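Local atomic coordinates of tRNA (cytosine(38)-C(5))-methyltransferase (Schizosaccharomyces pombe, PDB entry 6FDF), a protein that methylates carbon 5 of cytosine 38 in the anticodon loop of tRNA(Asp), using S-adenosyl-L-methionine as methyl donor. Residues Asn107-Leu112 against Glu137-Val142. Residues are numbered along the deposited sequence; the frame is centred on the assembly and turned at random. Where two conformers were deposited one is given.
Sequences NILNVL and EECRKV
L109 reaches across from helix 103-111 and lays its branched end on the backbone of helix 134-145 where E138 passes into C139. Its CD1 lies 3.7 Å from C139 N and 4.1 Å from both E138 CB and C139 CB, while CD2 turns to V142, one helical turn on. With CG anti to its own carbonyl carbon (chi1 -58°) and CD1 continuing the extended chain, the leucine is long enough to bridge the axes of 107-111 and 137-142, 10.2 Å apart at their closest, and forked enough to touch two successive turns. V142 has two conformers; in the one described, the compact valine sets CG1 3.7 Å from CD2 of L109 and also against its CB, and CG2 comes within 3.6 Å of L109 O, a van der Waals contact with a backbone carbonyl.

No hydrogen bond joins the two segments. Charge is kept to the exposed side of helix 134-145, where K141 NZ makes a salt bridge to E138 OE2 at 3.3 Å and a longer one to E137, while E138 offers L109 its aliphatic CB. On another side R140 pairs with E152 of strand 148-155, tying the helix to the sheet.

Segments 107-111 and 137-142 run nearly parallel, at 18°, and strand 121-127 lies between them in sequence. This is the helix-strand-helix succession of the Rossmann-like class I methyltransferase fold, here joining neighbouring helices on one face of the central sheet.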
# COMPACT_ATOMS: atom_id res chain seq x y z
N ASN A 107 -3.48 1.05 -20.71
CA ASN A 107 -4.83 1.33 -21.18
C ASN A 107 -5.37 2.60 -20.54
O ASN A 107 -5.99 3.42 -21.22
CB ASN A 107 -5.75 0.14 -20.89
CG ASN A 107 -7.17 0.37 -21.40
OD1 ASN A 107 -7.39 0.50 -22.60
ND2 ASN A 107 -8.13 0.42 -20.48
N ILE A 108 -5.13 2.79 -19.24
CA ILE A 108 -5.56 4.03 -18.59
C ILE A 108 -4.93 5.22 -19.31
O ILE A 108 -5.61 6.20 -19.62
CB ILE A 108 -5.20 4.02 -17.09
CG1 ILE A 108 -5.98 2.93 -16.35
CG2 ILE A 108 -5.50 5.38 -16.47
CD1 ILE A 108 -5.47 2.68 -14.94
N LEU A 109 -3.62 5.14 -19.57
CA LEU A 109 -2.93 6.26 -20.20
C LEU A 109 -3.41 6.50 -21.63
O LEU A 109 -3.43 7.65 -22.09
CB LEU A 109 -1.42 6.01 -20.21
CG LEU A 109 -0.72 5.79 -18.88
CD1 LEU A 109 0.78 5.61 -19.10
CD2 LEU A 109 -1.00 6.92 -17.91
N ASN A 110 -3.78 5.43 -22.34
CA ASN A 110 -4.29 5.56 -23.70
C ASN A 110 -5.71 6.09 -23.75
O ASN A 110 -6.10 6.74 -24.73
CB ASN A 110 -4.23 4.21 -24.41
CG ASN A 110 -2.87 3.91 -25.00
OD1 ASN A 110 -2.14 4.82 -25.41
ND2 ASN A 110 -2.51 2.63 -25.07
N VAL A 111 -6.51 5.83 -22.71
CA VAL A 111 -7.90 6.25 -22.73
C VAL A 111 -8.10 7.63 -22.12
O VAL A 111 -8.99 8.37 -22.54
CB VAL A 111 -8.75 5.18 -22.00
CG1 VAL A 111 -10.15 5.69 -21.73
CG2 VAL A 111 -8.78 3.88 -22.81
N LEU A 112 -7.25 8.02 -21.16
CA LEU A 112 -7.37 9.30 -20.47
C LEU A 112 -7.57 10.49 -21.41
O LEU A 112 -8.46 11.31 -21.13
CB LEU A 112 -6.14 9.50 -19.58
CG LEU A 112 -5.97 10.85 -18.89
CD1 LEU A 112 -7.10 11.08 -17.91
CD2 LEU A 112 -4.62 10.91 -18.18
N GLU A 137 7.85 6.81 -17.80
CA GLU A 137 8.14 7.76 -18.86
C GLU A 137 6.89 8.05 -19.69
O GLU A 137 6.60 9.20 -20.01
CB GLU A 137 9.28 7.23 -19.74
CG GLU A 137 9.70 8.15 -20.87
CD GLU A 137 10.71 7.48 -21.79
OE1 GLU A 137 11.61 6.79 -21.27
OE2 GLU A 137 10.60 7.64 -23.02
N GLU A 138 6.13 7.00 -20.00
CA GLU A 138 4.88 7.17 -20.75
C GLU A 138 3.86 7.94 -19.92
O GLU A 138 3.11 8.76 -20.46
CB GLU A 138 4.33 5.81 -21.17
CG GLU A 138 5.22 5.09 -22.17
CD GLU A 138 5.40 5.86 -23.45
OE1 GLU A 138 4.37 6.26 -24.05
OE2 GLU A 138 6.56 6.09 -23.87
N CYS A 139 3.81 7.68 -18.62
CA CYS A 139 2.87 8.38 -17.74
C CYS A 139 3.18 9.87 -17.67
O CYS A 139 2.28 10.70 -17.83
CB CYS A 139 2.91 7.75 -16.35
SG CYS A 139 1.92 8.62 -15.12
N ARG A 140 4.44 10.24 -17.43
CA ARG A 140 4.79 11.66 -17.39
C ARG A 140 4.44 12.35 -18.70
O ARG A 140 3.96 13.49 -18.71
CB ARG A 140 6.28 11.85 -17.09
CG ARG A 140 6.76 11.22 -15.80
CD ARG A 140 8.19 11.61 -15.49
NE ARG A 140 8.69 10.87 -14.33
CZ ARG A 140 9.37 9.73 -14.41
NH1 ARG A 140 9.76 9.12 -13.30
NH2 ARG A 140 9.68 9.21 -15.59
N LYS A 141 4.66 11.66 -19.82
CA LYS A 141 4.43 12.25 -21.13
C LYS A 141 2.96 12.56 -21.37
O LYS A 141 2.60 13.67 -21.78
CB LYS A 141 4.98 11.31 -22.21
CG LYS A 141 5.16 11.92 -23.57
CD LYS A 141 6.32 11.25 -24.31
CE LYS A 141 6.27 9.73 -24.21
NZ LYS A 141 7.40 9.08 -24.94
N VAL A 142 2.07 11.59 -21.11
CA VAL A 142 0.66 11.83 -21.38
C VAL A 142 0.07 12.83 -20.39
O VAL A 142 -0.79 13.64 -20.74
CB VAL A 142 -0.13 10.51 -21.41
CG1 VAL A 142 -0.17 9.85 -20.04
CG2 VAL A 142 -1.54 10.74 -21.94